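Local coordinates for adenosine monophosphate-protein transferase FICD homolog (Caenorhabditis elegans, PDB 5JJ6), which belongs to the Fic/DOC (Fido) family and folds as a mainly helical, strand-free protein found in a two-chain assembly, at residues L110-D115 and H336-I341; D118-L123 and Q342-A347; D262-A267 and S299-V304. All coordinates share one frame; numbering follows the deposited sequence.

The three contacts form one continuous patch of a Fido-family protein, on the same side of the chain's centre. Interactions 1 and 2 are successive steps along the same helix pair, 89-120 with 327-346; their centres lie about 10 Å apart, and I341 CG2 of the first meets F120 CB of the second at 3.6 Å. Interaction 3 is about 9 Å from interaction 1, centre to centre, and is tied to it by a probable hydrogen bond between H114 NE2 and D262 OD1 (2.7 Å). Interactions 2 and 3 are farther apart, about 15 Å between centres, yet Y344 CE2 still reaches P302 CB at 3.6 Å.

Interaction 1: residues L110-D115 and H336-I341; sequences LRSVHD and HSEASI
With CG anti to the backbone N (chi1 166°), the E338 side chain leaves its helix in the direction of V113, and a bend at chi2 brings the carboxylate beside the valine. V113 in turn holds CG1 anti to its own N (chi1 169°), which leaves CG2 beside the N and facing the glutamate. The setting is the packing of two nearly parallel helices in an all-helical Fido fold: the axes of 110-115 and 336-341 approach to 9.9 Å and cross at 24°. At that spacing a few side chains fill the interface, and V113 supplies the largest share from its helix.

The division of labour is clear. The CG2 branch of V113 takes the glutamate, lying 4.0 Å from E338 CB and 3.2 Å from E338 OE2, so CB and one carboxylate oxygen of E338 both border this methyl, the two side chains lying obliquely to each other. On the more exposed flank, S112 OG stands 4.0 Å from E338 OE2, a proximity and not a hydrogen bond. The buried flank belongs to the other branch: V113 CG1 lies 4.2 Å from S337 OG. That hydroxyl bonds to the carbonyls of V333 and A334; its polar partners therefore lie in its own helix, not across the interface. V113 also packs on I264 of helix 263-277, which makes it a meeting point of three helices.

S340, on a side of 336-341 that does not meet 110-115, is likewise bonded within its own helix. Its OG bonds to H336 O at 2.8 Å, approaching from the opposite face of that carbonyl to S340 N. Farther along, I341 CD1 lies 4.4 Å from V113 O.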
loop_
_atom_site.group_PDB
_atom_site.type_symbol
_atom_site.label_atom_id
_atom_site.label_comp_id
_atom_site.label_asym_id
_atom_site.label_seq_id
_atom_site.Cartn_x
_atom_site.Cartn_y
_atom_site.Cartn_z
ATOM N N LEU B 110 20.045 -34.649 -5.358
ATOM C CA LEU B 110 20.521 -33.583 -4.487
ATOM C C LEU B 110 22.030 -33.364 -4.554
ATOM O O LEU B 110 22.496 -32.222 -4.542
ATOM C CB LEU B 110 20.125 -33.859 -3.046
ATOM C CG LEU B 110 18.635 -33.757 -2.760
ATOM C CD1 LEU B 110 18.416 -33.729 -1.263
ATOM C CD2 LEU B 110 18.031 -32.519 -3.414
ATOM N N ARG B 111 22.798 -34.450 -4.615
ATOM C CA ARG B 111 24.247 -34.307 -4.735
ATOM C C ARG B 111 24.636 -33.602 -6.036
ATOM O O ARG B 111 25.513 -32.742 -6.040
ATOM C CB ARG B 111 24.939 -35.662 -4.619
ATOM C CG ARG B 111 25.709 -35.806 -3.303
ATOM C CD ARG B 111 26.054 -37.249 -3.016
ATOM N NE ARG B 111 26.278 -37.984 -4.257
ATOM C CZ ARG B 111 25.648 -39.106 -4.592
ATOM N NH1 ARG B 111 24.736 -39.630 -3.777
ATOM N NH2 ARG B 111 25.925 -39.699 -5.751
ATOM N N SER B 112 23.958 -33.948 -7.124
ATOM C CA SER B 112 24.230 -33.370 -8.436
ATOM C C SER B 112 23.946 -31.860 -8.431
ATOM O O SER B 112 24.765 -31.054 -8.901
ATOM C CB SER B 112 23.405 -34.081 -9.506
ATOM O OG SER B 112 23.280 -33.275 -10.660
ATOM N N VAL B 113 22.787 -31.483 -7.895
ATOM C CA VAL B 113 22.440 -30.072 -7.768
ATOM C C VAL B 113 23.474 -29.333 -6.921
ATOM O O VAL B 113 23.891 -28.224 -7.253
ATOM C CB VAL B 113 21.051 -29.889 -7.125
ATOM C CG1 VAL B 113 20.804 -28.432 -6.750
ATOM C CG2 VAL B 113 19.972 -30.382 -8.065
ATOM N N HIS B 114 23.905 -29.949 -5.831
ATOM C CA HIS B 114 24.925 -29.329 -5.000
ATOM C C HIS B 114 26.268 -29.143 -5.727
ATOM O O HIS B 114 26.899 -28.090 -5.589
ATOM C CB HIS B 114 25.099 -30.120 -3.715
ATOM C CG HIS B 114 24.159 -29.686 -2.633
ATOM N ND1 HIS B 114 24.559 -28.925 -1.559
ATOM C CD2 HIS B 114 22.826 -29.885 -2.482
ATOM C CE1 HIS B 114 23.515 -28.682 -0.781
ATOM N NE2 HIS B 114 22.452 -29.252 -1.320
ATOM N N ASP B 115 26.705 -30.118 -6.524
ATOM C CA ASP B 115 28.011 -29.949 -7.160
ATOM C C ASP B 115 27.907 -28.889 -8.261
ATOM O O ASP B 115 28.855 -28.120 -8.515
ATOM C CB ASP B 115 28.538 -31.262 -7.768
ATOM C CG ASP B 115 28.430 -32.454 -6.821
ATOM O OD1 ASP B 115 28.717 -32.302 -5.605
ATOM O OD2 ASP B 115 28.095 -33.567 -7.305
ATOM N N HIS B 336 14.393 -26.910 -10.330
ATOM C CA HIS B 336 14.388 -25.537 -10.836
ATOM C C HIS B 336 15.533 -24.666 -10.334
ATOM O O HIS B 336 15.933 -23.730 -11.026
ATOM C CB HIS B 336 13.061 -24.869 -10.525
ATOM C CG HIS B 336 11.954 -25.355 -11.396
ATOM N ND1 HIS B 336 12.096 -25.484 -12.759
ATOM C CD2 HIS B 336 10.703 -25.774 -11.105
ATOM C CE1 HIS B 336 10.971 -25.944 -13.275
ATOM N NE2 HIS B 336 10.111 -26.132 -12.292
ATOM N N SER B 337 16.089 -24.960 -9.166
ATOM C CA SER B 337 17.320 -24.277 -8.808
ATOM C C SER B 337 18.436 -24.802 -9.717
ATOM O O SER B 337 19.361 -24.059 -10.074
ATOM C CB SER B 337 17.665 -24.449 -7.335
ATOM O OG SER B 337 17.544 -25.791 -6.941
ATOM N N GLU B 338 18.349 -26.071 -10.112
ATOM C CA GLU B 338 19.316 -26.575 -11.079
ATOM C C GLU B 338 19.146 -25.807 -12.406
ATOM O O GLU B 338 20.131 -25.429 -13.024
ATOM C CB GLU B 338 19.187 -28.096 -11.277
ATOM C CG GLU B 338 19.934 -28.634 -12.509
ATOM C CD GLU B 338 20.452 -30.073 -12.357
ATOM O OE1 GLU B 338 20.962 -30.630 -13.355
ATOM O OE2 GLU B 338 20.351 -30.654 -11.252
ATOM N N ALA B 339 17.911 -25.571 -12.845
ATOM C CA ALA B 339 17.699 -24.814 -14.084
ATOM C C ALA B 339 18.154 -23.346 -13.970
ATOM O O ALA B 339 18.539 -22.734 -14.966
ATOM C CB ALA B 339 16.239 -24.876 -14.504
ATOM N N SER B 340 18.060 -22.777 -12.768
ATOM C CA SER B 340 18.555 -21.426 -12.490
ATOM C C SER B 340 20.072 -21.351 -12.641
ATOM O O SER B 340 20.615 -20.552 -13.435
ATOM C CB SER B 340 18.142 -20.988 -11.086
ATOM O OG SER B 340 16.737 -21.094 -10.918
ATOM N N ILE B 341 20.759 -22.176 -11.856
ATOM C CA ILE B 341 22.205 -22.248 -11.948
ATOM C C ILE B 341 22.599 -22.480 -13.396
ATOM O O ILE B 341 23.522 -21.864 -13.901
ATOM C CB ILE B 341 22.771 -23.367 -11.070
ATOM C CG1 ILE B 341 22.466 -23.073 -9.604
ATOM C CG2 ILE B 341 24.261 -23.476 -11.246
ATOM C CD1 ILE B 341 22.903 -24.158 -8.657
#

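Interaction 2: residues D118-L123 and Q342-A347; sequences DEFNHL and QRYIGA
The aromatic part of this contact is the pairing of F120 with Y344. F120 CE1 lies 3.5 Å from Y344 CB and 3.7 Å from Y344 CG, so the methylene sits at the phenylalanine's edge. The ring planes are inclined at 59°, an oblique arrangement that is neither a stack nor edge-to-face.

The aliphatic part centres on I345. Its chi2 of -44° places CD1 between L123 CD1 and F120 CA, 3.8 Å from the first and 3.9 Å from the second. L123 comes back to meet it because the chain reverses through a type I turn from F120 to L123, closed by a bond from L123 N to F120 O.

Polar groups lie to the side of the contact, within 342-347 and beyond. R343 NH2 lies 3.4 Å above one face of the Y344 ring, near its rim, while Y344 OH is hydrogen-bonded to T136.

The contact thus joins the C-terminal reaches of helices 89-120 and 327-346 near the surface of this strand-free chain, with M132 and T136 of helix 127-148 beside Y344 and P302 touching both aromatic rings.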
loop_
_atom_site.group_PDB
_atom_site.type_symbol
_atom_site.label_atom_id
_atom_site.label_comp_id
_atom_site.label_asym_id
_atom_site.label_seq_id
_atom_site.Cartn_x
_atom_site.Cartn_y
_atom_site.Cartn_z
ATOM N N ASP B 118 28.266 -25.669 -6.500
ATOM C CA ASP B 118 29.668 -25.399 -6.209
ATOM C C ASP B 118 30.391 -24.887 -7.447
ATOM O O ASP B 118 31.271 -24.030 -7.337
ATOM C CB ASP B 118 30.374 -26.639 -5.661
ATOM C CG ASP B 118 29.921 -26.985 -4.261
ATOM O OD1 ASP B 118 29.485 -26.060 -3.541
ATOM O OD2 ASP B 118 30.020 -28.172 -3.873
ATOM N N GLU B 119 30.001 -25.354 -8.630
ATOM C CA GLU B 119 30.681 -24.853 -9.817
ATOM C C GLU B 119 30.047 -23.547 -10.334
ATOM O O GLU B 119 30.639 -22.834 -11.151
ATOM C CB GLU B 119 30.696 -25.942 -10.901
ATOM C CG GLU B 119 30.435 -25.459 -12.322
ATOM C CD GLU B 119 30.481 -26.572 -13.346
ATOM O OE1 GLU B 119 30.939 -27.687 -12.993
ATOM O OE2 GLU B 119 30.071 -26.325 -14.503
ATOM N N PHE B 120 28.901 -23.164 -9.775
ATOM C CA PHE B 120 28.374 -21.818 -10.026
ATOM C C PHE B 120 29.184 -20.755 -9.287
ATOM O O PHE B 120 29.420 -19.669 -9.815
ATOM C CB PHE B 120 26.899 -21.723 -9.624
ATOM C CG PHE B 120 26.371 -20.312 -9.557
ATOM C CD1 PHE B 120 26.083 -19.603 -10.716
ATOM C CD2 PHE B 120 26.144 -19.697 -8.330
ATOM C CE1 PHE B 120 25.586 -18.296 -10.657
ATOM C CE2 PHE B 120 25.648 -18.393 -8.260
ATOM C CZ PHE B 120 25.368 -17.694 -9.428
ATOM N N ASN B 121 29.584 -21.069 -8.056
ATOM C CA ASN B 121 30.287 -20.118 -7.195
ATOM C C ASN B 121 31.753 -19.917 -7.565
ATOM O O ASN B 121 32.421 -19.043 -7.016
ATOM C CB ASN B 121 30.193 -20.562 -5.733
ATOM C CG ASN B 121 28.774 -20.507 -5.194
ATOM O OD1 ASN B 121 27.994 -19.621 -5.549
ATOM N ND2 ASN B 121 28.427 -21.471 -4.343
ATOM N N HIS B 122 32.249 -20.714 -8.505
ATOM C CA HIS B 122 33.636 -20.603 -8.948
ATOM C C HIS B 122 33.702 -19.866 -10.269
ATOM O O HIS B 122 34.779 -19.673 -10.835
ATOM C CB HIS B 122 34.304 -21.975 -9.048
ATOM C CG HIS B 122 34.624 -22.572 -7.716
ATOM N ND1 HIS B 122 34.932 -23.908 -7.547
ATOM C CD2 HIS B 122 34.698 -22.013 -6.485
ATOM C CE1 HIS B 122 35.173 -24.143 -6.272
ATOM N NE2 HIS B 122 35.039 -23.009 -5.604
ATOM N N LEU B 123 32.530 -19.490 -10.769
ATOM C CA LEU B 123 32.428 -18.670 -11.967
ATOM C C LEU B 123 32.884 -17.252 -11.633
ATOM O O LEU B 123 32.393 -16.655 -10.673
ATOM C CB LEU B 123 30.979 -18.672 -12.471
ATOM C CG LEU B 123 30.553 -18.208 -13.863
ATOM C CD1 LEU B 123 29.096 -18.608 -14.082
ATOM C CD2 LEU B 123 30.739 -16.704 -14.069
ATOM N N GLN B 342 21.851 -23.340 -14.072
ATOM C CA GLN B 342 22.109 -23.652 -15.466
ATOM C C GLN B 342 21.952 -22.409 -16.339
ATOM O O GLN B 342 22.703 -22.220 -17.290
ATOM C CB GLN B 342 21.191 -24.768 -15.953
ATOM C CG GLN B 342 21.753 -25.525 -17.137
ATOM C CD GLN B 342 23.101 -26.148 -16.808
ATOM O OE1 GLN B 342 24.138 -25.483 -16.866
ATOM N NE2 GLN B 342 23.088 -27.422 -16.421
ATOM N N ARG B 343 20.949 -21.590 -16.036
ATOM C CA ARG B 343 20.753 -20.322 -16.739
ATOM C C ARG B 343 22.023 -19.488 -16.669
ATOM O O ARG B 343 22.498 -18.986 -17.690
ATOM C CB ARG B 343 19.592 -19.527 -16.140
ATOM C CG ARG B 343 19.073 -18.435 -17.031
ATOM C CD ARG B 343 17.816 -17.798 -16.462
ATOM N NE ARG B 343 17.881 -16.340 -16.579
ATOM C CZ ARG B 343 18.423 -15.542 -15.662
ATOM N NH1 ARG B 343 18.447 -14.229 -15.850
ATOM N NH2 ARG B 343 18.941 -16.060 -14.551
ATOM N N TYR B 344 22.576 -19.341 -15.468
ATOM C CA TYR B 344 23.817 -18.570 -15.348
ATOM C C TYR B 344 25.036 -19.237 -15.994
ATOM O O TYR B 344 25.795 -18.589 -16.708
ATOM C CB TYR B 344 24.124 -18.278 -13.879
ATOM C CG TYR B 344 23.123 -17.359 -13.230
ATOM C CD1 TYR B 344 23.257 -15.985 -13.348
ATOM C CD2 TYR B 344 22.045 -17.854 -12.509
ATOM C CE1 TYR B 344 22.355 -15.124 -12.763
ATOM C CE2 TYR B 344 21.130 -16.996 -11.922
ATOM C CZ TYR B 344 21.296 -15.632 -12.053
ATOM O OH TYR B 344 20.409 -14.758 -11.479
ATOM N N ILE B 345 25.191 -20.538 -15.774
ATOM C CA ILE B 345 26.318 -21.304 -16.298
ATOM C C ILE B 345 26.375 -21.281 -17.825
ATOM O O ILE B 345 27.400 -20.938 -18.410
ATOM C CB ILE B 345 26.243 -22.787 -15.824
ATOM C CG1 ILE B 345 26.530 -22.917 -14.322
ATOM C CG2 ILE B 345 27.138 -23.687 -16.673
ATOM C CD1 ILE B 345 27.700 -22.108 -13.844
ATOM N N GLY B 346 25.264 -21.642 -18.458
ATOM C CA GLY B 346 25.140 -21.660 -19.908
ATOM C C GLY B 346 25.364 -20.339 -20.633
ATOM O O GLY B 346 25.715 -20.327 -21.815
ATOM N N ALA B 347 25.124 -19.225 -19.946
ATOM C CA ALA B 347 25.333 -17.904 -20.537
ATOM C C ALA B 347 26.802 -17.456 -20.552
ATOM O O ALA B 347 27.091 -16.278 -20.764
ATOM C CB ALA B 347 24.494 -16.881 -19.806
#

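Interaction 3: residues D262-A267 and S299-V304; sequences DPIERA and SGFPPV
P263 and S299 meet where the start of helix 263-277 is joined to the loop just after helix 284-297. These two helices flank the HPFTDGNGR loop, the Fic motif of this family. The tighter packing of the contact is between P263 and S299: P263 CB lies 3.6 Å from S299 OG and 3.7 Å from S299 CB, although both residues keep some exposure to solvent.

The deeper part is wider spaced. F301, buried and also covered by R117, M296 and I341, approaches helix 263-277 obliquely, its CZ 4.4 Å from I264 CG1 and its CE1 4.5 Å from P263 CB. A Schellman motif ends helix 284-297 just before F301 turns inward, with G300 at positive phi, G300 N bonded to M297 O and F301 N to M296 O.

The polar link on the other side of P263 is slight. R266, bent at chi3 (57°), lays its guanidinium over P263 CA and offers NH2, in the plane of the group, to S299 OG at 3.4 Å; the N-H...O angle of 139° makes this a weak bond. The firmer partner of R266 is T258 O, which binds NH1. At the helix start, D262 is the N-cap: its OD1, also hydrogen-bonded to H114 NE2, accepts from I264 N at 3.0 Å, on the anti side of the carboxylate.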
loop_
_atom_site.group_PDB
_atom_site.type_symbol
_atom_site.label_atom_id
_atom_site.label_comp_id
_atom_site.label_asym_id
_atom_site.label_seq_id
_atom_site.Cartn_x
_atom_site.Cartn_y
_atom_site.Cartn_z
ATOM N N ASP B 262 19.931 -30.907 4.136
ATOM C CA ASP B 262 20.157 -30.269 2.840
ATOM C C ASP B 262 19.368 -28.966 2.704
ATOM O O ASP B 262 18.161 -28.938 2.958
ATOM C CB ASP B 262 19.771 -31.239 1.715
ATOM C CG ASP B 262 20.324 -30.835 0.353
ATOM O OD1 ASP B 262 20.100 -29.683 -0.077
ATOM O OD2 ASP B 262 20.972 -31.683 -0.305
ATOM N N PRO B 263 20.057 -27.878 2.311
ATOM C CA PRO B 263 19.456 -26.562 2.085
ATOM C C PRO B 263 18.174 -26.633 1.251
ATOM O O PRO B 263 17.215 -25.920 1.553
ATOM C CB PRO B 263 20.549 -25.812 1.334
ATOM C CG PRO B 263 21.794 -26.406 1.825
ATOM C CD PRO B 263 21.504 -27.856 2.047
ATOM N N ILE B 264 18.166 -27.457 0.205
ATOM C CA ILE B 264 16.985 -27.585 -0.639
ATOM C C ILE B 264 15.788 -28.136 0.129
ATOM O O ILE B 264 14.669 -27.635 0.022
ATOM C CB ILE B 264 17.253 -28.489 -1.829
ATOM C CG1 ILE B 264 18.311 -27.874 -2.734
ATOM C CG2 ILE B 264 16.003 -28.694 -2.626
ATOM C CD1 ILE B 264 18.589 -28.705 -3.965
ATOM N N GLU B 265 16.022 -29.178 0.906
ATOM C CA GLU B 265 14.949 -29.739 1.713
ATOM C C GLU B 265 14.511 -28.775 2.822
ATOM O O GLU B 265 13.319 -28.626 3.101
ATOM C CB GLU B 265 15.382 -31.077 2.287
ATOM C CG GLU B 265 14.215 -31.953 2.625
ATOM C CD GLU B 265 14.627 -33.382 2.869
ATOM O OE1 GLU B 265 15.769 -33.740 2.492
ATOM O OE2 GLU B 265 13.803 -34.143 3.426
ATOM N N ARG B 266 15.486 -28.123 3.444
ATOM C CA ARG B 266 15.227 -27.088 4.435
ATOM C C ARG B 266 14.276 -26.021 3.837
ATOM O O ARG B 266 13.300 -25.593 4.471
ATOM C CB ARG B 266 16.551 -26.477 4.901
ATOM C CG ARG B 266 16.413 -25.462 6.008
ATOM C CD ARG B 266 17.739 -25.240 6.732
ATOM N NE ARG B 266 18.813 -24.823 5.833
ATOM C CZ ARG B 266 19.998 -25.423 5.742
ATOM N NH1 ARG B 266 20.272 -26.481 6.493
ATOM N NH2 ARG B 266 20.911 -24.971 4.892
ATOM N N ALA B 267 14.591 -25.589 2.617
ATOM C CA ALA B 267 13.803 -24.602 1.887
ATOM C C ALA B 267 12.373 -25.080 1.590
ATOM O O ALA B 267 11.394 -24.364 1.827
ATOM C CB ALA B 267 14.515 -24.235 0.602
ATOM N N SER B 299 22.598 -20.210 1.385
ATOM C CA SER B 299 23.393 -21.415 1.229
ATOM C C SER B 299 24.117 -21.390 -0.102
ATOM O O SER B 299 24.518 -22.433 -0.615
ATOM C CB SER B 299 22.519 -22.657 1.334
ATOM O OG SER B 299 21.873 -22.688 2.593
ATOM N N GLY B 300 24.256 -20.197 -0.675
ATOM C CA GLY B 300 25.072 -20.028 -1.863
ATOM C C GLY B 300 24.416 -20.257 -3.214
ATOM O O GLY B 300 25.111 -20.369 -4.216
ATOM N N PHE B 301 23.093 -20.360 -3.255
ATOM C CA PHE B 301 22.394 -20.520 -4.532
ATOM C C PHE B 301 22.040 -19.179 -5.143
ATOM O O PHE B 301 21.812 -18.204 -4.424
ATOM C CB PHE B 301 21.117 -21.353 -4.368
ATOM C CG PHE B 301 21.368 -22.819 -4.189
ATOM C CD1 PHE B 301 21.623 -23.343 -2.934
ATOM C CD2 PHE B 301 21.354 -23.672 -5.281
ATOM C CE1 PHE B 301 21.857 -24.687 -2.772
ATOM C CE2 PHE B 301 21.587 -25.023 -5.125
ATOM C CZ PHE B 301 21.840 -25.534 -3.873
ATOM N N PRO B 302 21.983 -19.124 -6.481
ATOM C CA PRO B 302 21.413 -17.946 -7.131
ATOM C C PRO B 302 19.928 -17.908 -6.832
ATOM O O PRO B 302 19.407 -18.905 -6.357
ATOM C CB PRO B 302 21.676 -18.205 -8.613
ATOM C CG PRO B 302 21.737 -19.686 -8.725
ATOM C CD PRO B 302 22.386 -20.150 -7.457
ATOM N N PRO B 303 19.240 -16.801 -7.133
ATOM C CA PRO B 303 17.790 -16.788 -6.898
ATOM C C PRO B 303 17.071 -17.966 -7.564
ATOM O O PRO B 303 17.410 -18.363 -8.683
ATOM C CB PRO B 303 17.360 -15.446 -7.489
ATOM C CG PRO B 303 18.539 -14.588 -7.260
ATOM C CD PRO B 303 19.738 -15.467 -7.499
ATOM N N VAL B 304 16.125 -18.558 -6.848
ATOM C CA VAL B 304 15.413 -19.703 -7.388
ATOM C C VAL B 304 14.084 -19.284 -7.988
ATOM O O VAL B 304 13.155 -18.863 -7.289
ATOM C CB VAL B 304 15.153 -20.777 -6.326
ATOM C CG1 VAL B 304 14.279 -21.875 -6.914
ATOM C CG2 VAL B 304 16.465 -21.345 -5.834
#